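Local coordinates for protein tyrosyl-DNA phosphodiesterase 2 (Danio rerio, PDB 4F1H) that belongs to the endonuclease/exonuclease/phosphatase family of the DNase I-like clan and is modelled here with magnesium and bound nucleic acid, at residues B[79-84]-B[99-104]; B[32-37]-B[73-78]. One frame throughout, in Å; residues are numbered along the deposited sequence.

Contact 1. Residues B[79-84]-B[99-104]; sequences VKFLES and LIAQVT
Phe81 and Val103 face each other as a non-hydrogen-bonded pair where strands 80-88 and 97-105 form an antiparallel hairpin interrupted by a classic beta bulge. The hairpin lies at one end of a sheet of the DNase I-like fold, with strand 97-105 paired onward to 108-114. At the bulge Leu82 and Glu83 both stand opposite Gln102: its O accepts Leu82 N at 2.9 Å, and Glu83 N in a weak bond. The Phe81 ring lies along its own strand, with Glu83 N over its centre and Ala101 CB at the edge, and it also stacks on Phe61. Val79, its CG1 anti to the backbone N (chi1 172°), presses that methyl on Val103 CB in a tight 3.4 Å contact, crossing it at a slant. On the other face from Phe81 the side chains of Glu83 and Gln102 run alongside, pointing the same way, with carboxylate and amide planes 31° apart and Gln102 OE1 lying 3.6 Å from Glu83 CD. Leu82 meets Thr104 at about a right angle, CD1 lying 3.8 Å from CG2. Gln102 N closes the bulge with a bond to Glu83 O, 2.8 Å long.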
ATOM      1  N   VAL B  79       8.914 -28.170 -18.437  1.00 18.56           N
ATOM      2  CA  VAL B  79       7.761 -28.049 -17.554  1.00 22.06           C
ATOM      3  C   VAL B  79       6.685 -29.049 -17.997  1.00 21.01           C
ATOM      4  O   VAL B  79       6.364 -29.121 -19.191  1.00 24.79           O
ATOM      5  CB  VAL B  79       7.197 -26.588 -17.709  1.00 24.59           C
ATOM      6  CG1 VAL B  79       5.891 -26.407 -16.978  1.00 32.14           C
ATOM      7  CG2 VAL B  79       8.259 -25.559 -17.222  1.00 33.01           C
ATOM      8  N   LYS B  80       6.119 -29.798 -17.038  1.00 21.00           N
ATOM      9  CA  LYS B  80       5.002 -30.700 -17.338  1.00 21.55           C
ATOM     10  C   LYS B  80       3.728 -30.080 -16.815  1.00 19.19           C
ATOM     11  O   LYS B  80       3.669 -29.678 -15.666  1.00 21.87           O
ATOM     12  CB  LYS B  80       5.229 -32.057 -16.681  1.00 25.20           C
ATOM     13  CG  LYS B  80       6.359 -32.840 -17.377  1.00 32.59           C
ATOM     14  CD  LYS B  80       6.833 -34.000 -16.524  1.00 47.33           C
ATOM     15  CE  LYS B  80       7.977 -34.742 -17.193  1.00 56.03           C
ATOM     16  NZ  LYS B  80       8.395 -35.892 -16.344  1.00 63.14           N
ATOM     17  N   PHE B  81       2.696 -30.042 -17.648  1.00 18.06           N
ATOM     18  CA  PHE B  81       1.464 -29.393 -17.252  1.00 17.15           C
ATOM     19  C   PHE B  81       0.578 -30.324 -16.431  1.00 20.75           C
ATOM     20  O   PHE B  81       0.469 -31.529 -16.732  1.00 19.29           O
ATOM     21  CB  PHE B  81       0.738 -28.962 -18.526  1.00 18.24           C
ATOM     22  CG  PHE B  81      -0.640 -28.405 -18.292  1.00 18.26           C
ATOM     23  CD1 PHE B  81      -0.806 -27.119 -17.760  1.00 17.91           C
ATOM     24  CD2 PHE B  81      -1.766 -29.145 -18.632  1.00 18.91           C
ATOM     25  CE1 PHE B  81      -2.102 -26.579 -17.525  1.00 20.06           C
ATOM     26  CE2 PHE B  81      -3.067 -28.615 -18.425  1.00 17.46           C
ATOM     27  CZ  PHE B  81      -3.228 -27.312 -17.897  1.00 22.32           C
ATOM     28  N   LEU B  82      -0.062 -29.772 -15.404  1.00 16.65           N
ATOM     29  CA  LEU B  82      -1.004 -30.543 -14.571  1.00 18.02           C
ATOM     30  C   LEU B  82      -2.450 -30.135 -14.810  1.00 21.65           C
ATOM     31  O   LEU B  82      -3.291 -30.988 -15.113  1.00 20.25           O
ATOM     32  CB  LEU B  82      -0.715 -30.391 -13.074  1.00 19.38           C
ATOM     33  CG  LEU B  82       0.645 -30.914 -12.646  1.00 19.56           C
ATOM     34  CD1 LEU B  82       0.939 -30.591 -11.185  1.00 19.50           C
ATOM     35  CD2 LEU B  82       0.780 -32.445 -12.945  1.00 21.89           C
ATOM     36  N   GLU B  83      -2.762 -28.853 -14.601  1.00 17.06           N
ATOM     37  CA  GLU B  83      -4.133 -28.372 -14.783  1.00 17.84           C
ATOM     38  C   GLU B  83      -4.115 -26.841 -14.780  1.00 18.45           C
ATOM     39  O   GLU B  83      -3.143 -26.245 -14.330  1.00 19.26           O
ATOM     40  CB  GLU B  83      -5.039 -28.900 -13.660  1.00 19.47           C
ATOM     41  CG  GLU B  83      -4.666 -28.377 -12.280  1.00 22.36           C
ATOM     42  CD  GLU B  83      -5.751 -28.658 -11.262  1.00 31.01           C
ATOM     43  OE1 GLU B  83      -5.590 -29.625 -10.507  1.00 29.07           O
ATOM     44  OE2 GLU B  83      -6.752 -27.908 -11.212  1.00 30.39           O
ATOM     45  N   SER B  84      -5.172 -26.217 -15.310  1.00 15.39           N
ATOM     46  CA  SER B  84      -5.243 -24.761 -15.360  1.00 17.76           C
ATOM     47  C   SER B  84      -6.629 -24.354 -14.966  1.00 19.19           C
ATOM     48  O   SER B  84      -7.571 -25.184 -14.971  1.00 19.71           O
ATOM     49  CB  SER B  84      -4.909 -24.190 -16.744  1.00 17.86           C
ATOM     50  OG  SER B  84      -5.840 -24.527 -17.766  1.00 21.57           O
ATOM     51  N   LEU B  99      -5.442 -16.011 -14.379  1.00 14.29           N
ATOM     52  CA  LEU B  99      -5.178 -17.266 -15.107  1.00 15.53           C
ATOM     53  C   LEU B  99      -4.120 -18.043 -14.332  1.00 15.22           C
ATOM     54  O   LEU B  99      -3.052 -17.499 -14.016  1.00 16.02           O
ATOM     55  CB  LEU B  99      -4.676 -16.920 -16.520  1.00 15.48           C
ATOM     56  CG  LEU B  99      -4.106 -18.045 -17.406  1.00 17.84           C
ATOM     57  CD1 LEU B  99      -5.119 -19.195 -17.666  1.00 20.40           C
ATOM     58  CD2 LEU B  99      -3.591 -17.417 -18.733  1.00 17.19           C
ATOM     59  N   ILE B 100      -4.408 -19.303 -13.994  1.00 14.55           N
ATOM     60  CA  ILE B 100      -3.533 -20.099 -13.131  1.00 17.46           C
ATOM     61  C   ILE B 100      -3.205 -21.371 -13.888  1.00 17.62           C
ATOM     62  O   ILE B 100      -4.098 -22.001 -14.432  1.00 20.02           O
ATOM     63  CB  ILE B 100      -4.287 -20.475 -11.836  1.00 20.20           C
ATOM     64  CG1 ILE B 100      -4.549 -19.211 -10.999  1.00 20.09           C
ATOM     65  CG2 ILE B 100      -3.487 -21.527 -11.022  1.00 19.30           C
ATOM     66  CD1 ILE B 100      -5.569 -19.372  -9.887  1.00 22.51           C
ATOM     67  N   ALA B 101      -1.920 -21.742 -13.951  1.00 14.91           N
ATOM     68  CA  ALA B 101      -1.490 -23.049 -14.489  1.00 15.93           C
ATOM     69  C   ALA B 101      -0.656 -23.732 -13.431  1.00 18.51           C
ATOM     70  O   ALA B 101       0.300 -23.150 -12.912  1.00 16.01           O
ATOM     71  CB  ALA B 101      -0.678 -22.900 -15.787  1.00 17.68           C
ATOM     72  N   GLN B 102      -1.026 -24.960 -13.080  1.00 16.80           N
ATOM     73  CA  GLN B 102      -0.240 -25.776 -12.147  1.00 18.01           C
ATOM     74  C   GLN B 102       0.606 -26.720 -12.971  1.00 18.23           C
ATOM     75  O   GLN B 102       0.130 -27.326 -13.914  1.00 19.05           O
ATOM     76  CB  GLN B 102      -1.185 -26.569 -11.238  1.00 18.38           C
ATOM     77  CG  GLN B 102      -2.071 -25.646 -10.445  1.00 19.97           C
ATOM     78  CD  GLN B 102      -2.761 -26.339  -9.291  1.00 25.73           C
ATOM     79  OE1 GLN B 102      -3.997 -26.359  -9.195  1.00 28.77           O
ATOM     80  NE2 GLN B 102      -1.964 -26.908  -8.403  1.00 25.44           N
ATOM     81  N   VAL B 103       1.894 -26.799 -12.648  1.00 16.36           N
ATOM     82  CA  VAL B 103       2.832 -27.564 -13.447  1.00 18.50           C
ATOM     83  C   VAL B 103       3.844 -28.234 -12.511  1.00 17.76           C
ATOM     84  O   VAL B 103       3.873 -27.919 -11.317  1.00 18.55           O
ATOM     85  CB  VAL B 103       3.600 -26.674 -14.451  1.00 19.62           C
ATOM     86  CG1 VAL B 103       2.610 -25.825 -15.327  1.00 17.59           C
ATOM     87  CG2 VAL B 103       4.628 -25.744 -13.720  1.00 19.77           C
ATOM     88  N   THR B 104       4.654 -29.168 -13.037  1.00 21.18           N
ATOM     89  CA  THR B 104       5.835 -29.634 -12.287  1.00 19.85           C
ATOM     90  C   THR B 104       7.105 -29.260 -13.054  1.00 18.69           C
ATOM     91  O   THR B 104       7.128 -29.270 -14.290  1.00 21.08           O
ATOM     92  CB  THR B 104       5.844 -31.166 -11.973  1.00 23.42           C
ATOM     93  OG1 THR B 104       5.895 -31.899 -13.187  1.00 28.03           O
ATOM     94  CG2 THR B 104       4.595 -31.576 -11.258  1.00 20.76           C
TER

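Contact 2. Residues B[32-37]-B[73-78]; sequences LYTPDV and MLRKSR
Thr34 lays its CB over one face of the Arg75 guanidinium, 3.6 Å from NH1 and offset toward the rim of the group. Thr34 is the first residue to leave helical geometry after helix 19-33, and its positive phi (36°) turns the chain toward strand 69-75. Arg75 reaches it with an extended chain, CG anti to the backbone N (chi1 -167°), while NH1 hydrogen-bonds to Tyr58 OH. Pro35 points its CB away from strand 69-75, but its O lies 3.8 Å from Arg75 CD and is hydrogen-bonded to the same Tyr58 hydroxyl. Asp36 makes the main polar link. Its backbone O takes Arg75 N at 2.9 Å, and its carboxylate is gripped side-on by Arg78: NE meets OD1 at 2.7 Å in an almost straight bond from above the carboxylate plane, and NH2 meets OD2 at 3.0 Å on the syn side. The two planes are 38° apart; bends at chi2 and chi3 bring the guanidinium edge round to the buried acid. OD2 also accepts Ser5 N, and Arg78 NH2 has a second acceptor in Asp1 O. Here the helix-to-strand connection of the DNase I-like sandwich enters the six-stranded sheet, where strand 37-43 lies between 4-10 and 69-75. Val37 opens that strand as the non-hydrogen-bonded partner of Leu74. Their side chains lie side by side, Val37 CG1 being 4.1 Å from Leu74 CD2, and Val37 CA makes a CA-H...O contact of 3.3 Å with Met73 O.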
ATOM      1  N   LEU B  32      16.198 -15.913 -27.530  1.00 16.16           N
ATOM      2  CA  LEU B  32      17.438 -15.637 -26.770  1.00 19.28           C
ATOM      3  C   LEU B  32      17.383 -16.112 -25.317  1.00 21.17           C
ATOM      4  O   LEU B  32      18.296 -16.801 -24.830  1.00 20.80           O
ATOM      5  CB  LEU B  32      17.769 -14.137 -26.851  1.00 18.29           C
ATOM      6  CG  LEU B  32      18.911 -13.670 -25.952  1.00 20.37           C
ATOM      7  CD1 LEU B  32      20.188 -14.402 -26.317  1.00 19.08           C
ATOM      8  CD2 LEU B  32      19.079 -12.185 -26.185  1.00 15.36           C
ATOM      9  N   TYR B  33      16.310 -15.750 -24.604  1.00 15.14           N
ATOM     10  CA  TYR B  33      16.221 -16.016 -23.179  1.00 18.78           C
ATOM     11  C   TYR B  33      15.687 -17.406 -22.825  1.00 16.63           C
ATOM     12  O   TYR B  33      15.879 -17.847 -21.703  1.00 18.97           O
ATOM     13  CB  TYR B  33      15.395 -14.932 -22.465  1.00 16.91           C
ATOM     14  CG  TYR B  33      16.205 -13.646 -22.322  1.00 15.73           C
ATOM     15  CD1 TYR B  33      16.301 -12.737 -23.381  1.00 18.27           C
ATOM     16  CD2 TYR B  33      16.879 -13.352 -21.143  1.00 16.45           C
ATOM     17  CE1 TYR B  33      17.086 -11.561 -23.260  1.00 16.25           C
ATOM     18  CE2 TYR B  33      17.655 -12.196 -21.021  1.00 18.13           C
ATOM     19  CZ  TYR B  33      17.735 -11.304 -22.091  1.00 15.69           C
ATOM     20  OH  TYR B  33      18.509 -10.147 -22.013  1.00 16.89           O
ATOM     21  N   THR B  34      15.025 -18.063 -23.784  1.00 17.78           N
ATOM     22  CA  THR B  34      14.438 -19.397 -23.603  1.00 17.60           C
ATOM     23  C   THR B  34      13.865 -19.626 -22.206  1.00 18.90           C
ATOM     24  O   THR B  34      14.242 -20.573 -21.498  1.00 19.05           O
ATOM     25  CB  THR B  34      15.439 -20.536 -24.003  1.00 21.77           C
ATOM     26  OG1 THR B  34      16.607 -20.464 -23.161  1.00 22.56           O
ATOM     27  CG2 THR B  34      15.805 -20.412 -25.458  1.00 24.00           C
ATOM     28  N   PRO B  35      12.914 -18.759 -21.792  1.00 14.39           N
ATOM     29  CA  PRO B  35      12.374 -18.842 -20.437  1.00 15.77           C
ATOM     30  C   PRO B  35      11.567 -20.122 -20.281  1.00 15.90           C
ATOM     31  O   PRO B  35      10.924 -20.537 -21.251  1.00 16.90           O
ATOM     32  CB  PRO B  35      11.434 -17.620 -20.350  1.00 18.52           C
ATOM     33  CG  PRO B  35      11.138 -17.228 -21.817  1.00 18.74           C
ATOM     34  CD  PRO B  35      12.367 -17.639 -22.582  1.00 15.42           C
ATOM     35  N   ASP B  36      11.579 -20.717 -19.100  1.00 18.14           N
ATOM     36  CA  ASP B  36      10.672 -21.840 -18.790  1.00 16.99           C
ATOM     37  C   ASP B  36       9.184 -21.464 -18.816  1.00 18.12           C
ATOM     38  O   ASP B  36       8.360 -22.278 -19.215  1.00 17.00           O
ATOM     39  CB  ASP B  36      11.037 -22.419 -17.432  1.00 18.17           C
ATOM     40  CG  ASP B  36      12.485 -22.873 -17.403  1.00 25.22           C
ATOM     41  OD1 ASP B  36      12.910 -23.516 -18.399  1.00 24.43           O
ATOM     42  OD2 ASP B  36      13.206 -22.544 -16.426  1.00 22.59           O
ATOM     43  N   VAL B  37       8.871 -20.232 -18.430  1.00 14.73           N
ATOM     44  CA  VAL B  37       7.485 -19.766 -18.366  1.00 13.56           C
ATOM     45  C   VAL B  37       7.433 -18.357 -18.916  1.00 16.11           C
ATOM     46  O   VAL B  37       8.300 -17.522 -18.595  1.00 15.10           O
ATOM     47  CB  VAL B  37       6.942 -19.740 -16.926  1.00 15.97           C
ATOM     48  CG1 VAL B  37       5.424 -19.435 -16.907  1.00 16.94           C
ATOM     49  CG2 VAL B  37       7.189 -21.099 -16.201  1.00 17.57           C
ATOM     50  N   MET B  73       2.744 -19.212 -21.327  1.00 14.53           N
ATOM     51  CA  MET B  73       3.422 -20.152 -22.238  1.00 15.24           C
ATOM     52  C   MET B  73       4.345 -20.981 -21.374  1.00 18.75           C
ATOM     53  O   MET B  73       5.085 -20.440 -20.515  1.00 17.17           O
ATOM     54  CB  MET B  73       4.249 -19.377 -23.278  1.00 16.36           C
ATOM     55  CG  MET B  73       3.382 -18.497 -24.153  1.00 17.64           C
ATOM     56  SD  MET B  73       4.404 -17.351 -25.151  1.00 20.07           S
ATOM     57  CE  MET B  73       5.454 -18.507 -26.082  1.00 20.76           C
ATOM     58  N   LEU B  74       4.320 -22.299 -21.583  1.00 14.85           N
ATOM     59  CA  LEU B  74       5.155 -23.243 -20.817  1.00 14.98           C
ATOM     60  C   LEU B  74       6.167 -23.937 -21.735  1.00 13.60           C
ATOM     61  O   LEU B  74       5.798 -24.463 -22.788  1.00 15.79           O
ATOM     62  CB  LEU B  74       4.264 -24.336 -20.179  1.00 14.72           C
ATOM     63  CG  LEU B  74       3.135 -23.810 -19.300  1.00 16.89           C
ATOM     64  CD1 LEU B  74       2.210 -24.955 -18.782  1.00 18.93           C
ATOM     65  CD2 LEU B  74       3.716 -22.987 -18.168  1.00 17.18           C
ATOM     66  N   ARG B  75       7.452 -23.928 -21.383  1.00 15.33           N
ATOM     67  CA  ARG B  75       8.433 -24.589 -22.242  1.00 16.80           C
ATOM     68  C   ARG B  75       8.292 -26.106 -22.088  1.00 17.10           C
ATOM     69  O   ARG B  75       8.606 -26.646 -21.023  1.00 19.76           O
ATOM     70  CB  ARG B  75       9.851 -24.174 -21.851  1.00 18.69           C
ATOM     71  CG  ARG B  75      10.902 -24.588 -22.935  1.00 23.80           C
ATOM     72  CD  ARG B  75      12.130 -23.651 -22.969  1.00 36.13           C
ATOM     73  NE  ARG B  75      13.000 -24.001 -24.104  1.00 39.63           N
ATOM     74  CZ  ARG B  75      13.132 -23.291 -25.231  1.00 40.52           C
ATOM     75  NH1 ARG B  75      12.500 -22.134 -25.400  1.00 28.49           N
ATOM     76  NH2 ARG B  75      13.938 -23.726 -26.198  1.00 37.38           N
ATOM     77  N   LYS B  76       7.868 -26.788 -23.150  1.00 18.74           N
ATOM     78  CA  LYS B  76       7.487 -28.199 -23.045  1.00 21.92           C
ATOM     79  C   LYS B  76       8.624 -29.101 -22.587  1.00 22.91           C
ATOM     80  O   LYS B  76       8.391 -30.098 -21.893  1.00 25.44           O
ATOM     81  CB  LYS B  76       6.919 -28.678 -24.381  1.00 19.54           C
ATOM     82  CG  LYS B  76       5.600 -28.009 -24.741  1.00 20.53           C
ATOM     83  CD  LYS B  76       5.017 -28.539 -26.064  1.00 29.89           C
ATOM     84  CE  LYS B  76       5.537 -27.811 -27.275  1.00 32.36           C
ATOM     85  NZ  LYS B  76       4.974 -28.407 -28.545  1.00 35.29           N
ATOM     86  N   SER B  77       9.853 -28.747 -22.945  1.00 23.00           N
ATOM     87  CA  SER B  77      10.986 -29.599 -22.585  1.00 27.34           C
ATOM     88  C   SER B  77      11.373 -29.488 -21.114  1.00 28.28           C
ATOM     89  O   SER B  77      12.115 -30.333 -20.587  1.00 28.82           O
ATOM     90  CB  SER B  77      12.186 -29.269 -23.463  1.00 26.42           C
ATOM     91  OG  SER B  77      12.616 -27.926 -23.254  1.00 28.84           O
ATOM     92  N   ARG B  78      10.869 -28.456 -20.439  1.00 20.55           N
ATOM     93  CA  ARG B  78      11.262 -28.158 -19.051  1.00 18.19           C
ATOM     94  C   ARG B  78      10.169 -28.295 -17.999  1.00 19.62           C
ATOM     95  O   ARG B  78      10.468 -28.473 -16.809  1.00 21.63           O
ATOM     96  CB  ARG B  78      11.859 -26.743 -18.979  1.00 19.64           C
ATOM     97  CG  ARG B  78      13.167 -26.660 -19.772  1.00 23.77           C
ATOM     98  CD  ARG B  78      14.344 -26.869 -18.854  1.00 28.16           C
ATOM     99  NE  ARG B  78      14.517 -25.695 -17.984  1.00 22.66           N
ATOM    100  CZ  ARG B  78      15.398 -25.621 -16.985  1.00 29.26           C
ATOM    101  NH1 ARG B  78      16.218 -26.649 -16.721  1.00 31.08           N
ATOM    102  NH2 ARG B  78      15.467 -24.514 -16.251  1.00 29.38           N
TER

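From the N terminus, strand 4-10 and helix 19-33 lead into residues 32-37, and contact 2 closes a loop when strand 69-75 returns beside the start of strand 37-43. Contact 1 opens straight afterwards: residues 79-84 follow Arg78, and the shorter loop closes at 99-104. The two loops therefore lie in series, neither nesting nor crossing. Contact 2 belongs to the six-stranded sheet and contact 1 to the other, so the short connection 76-79 carries the chain from one sheet to the other. Their apolar faces meet between the sheets, where Leu74 CD1 lies 3.6 Å from Val103 CG1 and 3.9 Å from Phe81 CD1.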